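Local coordinates for protein CaaX farnesyltransferase beta subunit Ram1 (Aspergillus fumigatus, PDB 4L9P) that probably transfers, with its alpha subunit partner and a zinc ion, a farnesyl group to a cysteine fourth from the C-terminus of target proteins, at residues E78-H83 / Y350-G355. Numbering follows the deposited sequence. Where two conformers were deposited one is given.
Sequences EPPLIH and YAPEGG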
ATOM      1  N   GLU B  78     -20.768  18.819   7.086  1.00 13.35           N
ATOM      2  CA  GLU B  78     -21.504  18.198   8.200  1.00 13.39           C
ATOM      3  C   GLU B  78     -21.014  16.744   8.319  1.00 12.56           C
ATOM      4  O   GLU B  78     -20.585  16.128   7.339  1.00 11.00           O
ATOM      5  CB  GLU B  78     -23.015  18.158   7.925  1.00 17.87           C
ATOM      6  CG  GLU B  78     -23.542  19.401   7.283  1.00 25.26           C
ATOM      7  CD  GLU B  78     -25.027  19.294   7.023  1.00 31.33           C
ATOM      8  OE1 GLU B  78     -25.583  18.181   7.191  1.00 34.30           O
ATOM      9  OE2 GLU B  78     -25.632  20.310   6.672  1.00 34.17           O
ATOM     10  N   PRO B  79     -21.038  16.198   9.540  1.00 13.54           N
ATOM     11  CA  PRO B  79     -20.770  14.765   9.683  1.00 14.06           C
ATOM     12  C   PRO B  79     -21.847  13.912   8.966  1.00 13.73           C
ATOM     13  O   PRO B  79     -22.908  14.432   8.587  1.00 14.44           O
ATOM     14  CB  PRO B  79     -20.801  14.556  11.199  1.00 15.44           C
ATOM     15  CG  PRO B  79     -20.732  15.949  11.810  1.00 16.94           C
ATOM     16  CD  PRO B  79     -21.423  16.828  10.826  1.00 15.65           C
ATOM     17  N   PRO B  80     -21.593  12.590   8.807  1.00 13.65           N
ATOM     18  CA  PRO B  80     -22.579  11.718   8.147  1.00 14.91           C
ATOM     19  C   PRO B  80     -23.914  11.688   8.893  1.00 16.58           C
ATOM     20  O   PRO B  80     -23.941  11.972  10.083  1.00 17.10           O
ATOM     21  CB  PRO B  80     -21.899  10.342   8.164  1.00 15.08           C
ATOM     22  CG  PRO B  80     -20.361  10.668   8.221  1.00 15.31           C
ATOM     23  CD  PRO B  80     -20.296  11.917   9.089  1.00 14.62           C
ATOM     24  N   LEU B  81     -24.995  11.356   8.200  1.00 16.77           N
ATOM     25  CA  LEU B  81     -26.314  11.344   8.808  1.00 17.85           C
ATOM     26  C   LEU B  81     -26.488  10.273   9.859  1.00 18.34           C
ATOM     27  O   LEU B  81     -27.176  10.482  10.863  1.00 19.49           O
ATOM     28  CB  LEU B  81     -27.362  11.071   7.734  1.00 20.83           C
ATOM     29  CG  LEU B  81     -27.704  12.239   6.814  1.00 24.40           C
ATOM     30  CD1 LEU B  81     -28.870  11.823   5.897  1.00 26.71           C
ATOM     31  CD2 LEU B  81     -28.147  13.471   7.577  1.00 25.67           C
ATOM     32  N   ILE B  82     -25.936   9.094   9.595  1.00 17.50           N
ATOM     33  CA  ILE B  82     -26.199   7.955  10.461  1.00 18.58           C
ATOM     34  C   ILE B  82     -25.162   7.946  11.538  1.00 20.96           C
ATOM     35  O   ILE B  82     -23.942   8.006  11.252  1.00 22.11           O
ATOM     36  CB  ILE B  82     -26.132   6.616   9.703  1.00 18.05           C
ATOM     37  CG1 ILE B  82     -27.250   6.523   8.653  1.00 19.72           C
ATOM     38  CG2 ILE B  82     -26.229   5.404  10.692  1.00 17.78           C
ATOM     39  CD1 ILE B  82     -26.986   5.372   7.653  1.00 20.76           C
ATOM     40  N   HIS B  83     -25.568   7.870  12.796  0.52 21.55           N
ATOM     41  CA  HIS B  83     -24.551   7.758  13.847  0.52 21.59           C
ATOM     42  C   HIS B  83     -25.002   6.802  14.933  0.52 20.21           C
ATOM     43  O   HIS B  83     -26.009   7.013  15.608  0.52 20.49           O
ATOM     44  CB  HIS B  83     -24.183   9.123  14.455  0.52 23.46           C
ATOM     45  CG  HIS B  83     -23.059   9.834  13.747  0.52 25.02           C
ATOM     46  ND1 HIS B  83     -23.266  10.724  12.713  0.52 25.65           N
ATOM     47  CD2 HIS B  83     -21.718   9.800  13.944  0.52 25.26           C
ATOM     48  CE1 HIS B  83     -22.108  11.202  12.302  0.52 24.63           C
ATOM     49  NE2 HIS B  83     -21.154  10.672  13.042  0.52 25.15           N
ATOM     50  N   TYR B 350     -14.295   8.860   2.295  1.00  4.49           N
ATOM     51  CA  TYR B 350     -15.265   9.296   3.348  1.00  4.58           C
ATOM     52  C   TYR B 350     -15.793  10.707   3.052  1.00  6.30           C
ATOM     53  O   TYR B 350     -15.116  11.496   2.403  1.00  7.69           O
ATOM     54  CB  TYR B 350     -14.541   9.373   4.714  1.00  4.58           C
ATOM     55  CG  TYR B 350     -13.998   8.049   5.246  1.00  4.51           C
ATOM     56  CD1 TYR B 350     -14.270   6.816   4.653  1.00  4.36           C
ATOM     57  CD2 TYR B 350     -13.275   8.104   6.403  1.00  4.65           C
ATOM     58  CE1 TYR B 350     -13.740   5.610   5.240  1.00  4.83           C
ATOM     59  CE2 TYR B 350     -12.734   6.917   6.974  1.00  4.55           C
ATOM     60  CZ  TYR B 350     -12.968   5.724   6.363  1.00  5.06           C
ATOM     61  OH  TYR B 350     -12.476   4.526   6.885  1.00  6.76           O
ATOM     62  N   ALA B 351     -16.960  10.994   3.596  1.00  6.31           N
ATOM     63  CA  ALA B 351     -17.460  12.401   3.667  1.00  6.92           C
ATOM     64  C   ALA B 351     -17.745  12.639   5.125  1.00  7.16           C
ATOM     65  O   ALA B 351     -18.196  11.726   5.800  1.00  7.51           O
ATOM     66  CB  ALA B 351     -18.735  12.578   2.832  1.00  7.21           C
ATOM     67  N   PRO B 352     -17.470  13.850   5.653  1.00  6.20           N
ATOM     68  CA  PRO B 352     -17.162  15.048   4.862  1.00  6.53           C
ATOM     69  C   PRO B 352     -15.689  15.208   4.489  1.00  6.27           C
ATOM     70  O   PRO B 352     -15.360  16.103   3.706  1.00  6.65           O
ATOM     71  CB  PRO B 352     -17.581  16.226   5.831  1.00  7.57           C
ATOM     72  CG  PRO B 352     -17.307  15.588   7.201  1.00  7.01           C
ATOM     73  CD  PRO B 352     -17.791  14.150   7.060  1.00  7.86           C
ATOM     74  N   GLU B 353     -14.756  14.399   5.042  1.00  6.15           N
ATOM     75  CA  GLU B 353     -13.343  14.682   4.781  1.00  6.07           C
ATOM     76  C   GLU B 353     -12.999  14.726   3.302  1.00  6.33           C
ATOM     77  O   GLU B 353     -12.207  15.587   2.894  1.00  7.21           O
ATOM     78  CB  GLU B 353     -12.449  13.561   5.412  1.00  6.33           C
ATOM     79  CG  GLU B 353     -12.624  13.378   6.914  1.00  7.02           C
ATOM     80  CD  GLU B 353     -13.592  12.251   7.248  1.00  7.06           C
ATOM     81  OE1 GLU B 353     -14.786  12.328   6.890  1.00  7.89           O
ATOM     82  OE2 GLU B 353     -13.148  11.278   7.896  1.00  7.41           O
ATOM     83  N   GLY B 354     -13.537  13.794   2.507  1.00  6.07           N
ATOM     84  CA  GLY B 354     -13.308  13.727   1.069  1.00  5.33           C
ATOM     85  C   GLY B 354     -12.116  12.874   0.681  1.00  4.57           C
ATOM     86  O   GLY B 354     -12.053  12.499  -0.489  1.00  5.22           O
ATOM     87  N   GLY B 355     -11.157  12.645   1.589  1.00  4.79           N
ATOM     88  CA  GLY B 355     -10.014  11.804   1.258  1.00  4.47           C
ATOM     89  C   GLY B 355     -10.257  10.317   1.435  1.00  3.57           C
ATOM     90  O   GLY B 355     -11.395   9.856   1.650  1.00  4.10           O
TER
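P352, carried by a loop of the alpha-alpha toroid that follows helix 338-346, meets E78, P79 and P80 of the extended segment leading into helix 89-105, a surface contact away from the farnesyl and zinc sites. The E78 oxygen sits over the CB-CG-CD stretch of the P352 ring, its C=O bond running obliquely past it; O lies 3.3 Å from CG of P352 and almost as near CB and CD. A351 O is aimed more directly at one corner of P80, 3.4 Å from CG with a C=O...CG angle near 150°. Between these approaches the rings meet, P80 CD to P352 CD at 3.9 Å, crossing at about a right angle.

The peptide bond before P352 is cis, an isomer that proline tolerates more readily than other residues. P352 is buried, its ring resting also on V98 and L102 of helix 89-105. P79 and P80 have polyproline II angles, which suit a ring that locks phi. E78 points its CB away, fitting an exposed carboxylate, while A351's small methyl suits a place shared with L75 and I341 of the alpha subunit. G354 N donates to Y350 O at 2.8 Å; at G354's phi of 90° a CB would jam against E353 O, calling for glycine. No hydrogen bond joins the segments: the contact rests on apolar ring contact and at most weak C-H...O attraction, perhaps aided by CD hydrogens polarised by the adjacent nitrogen.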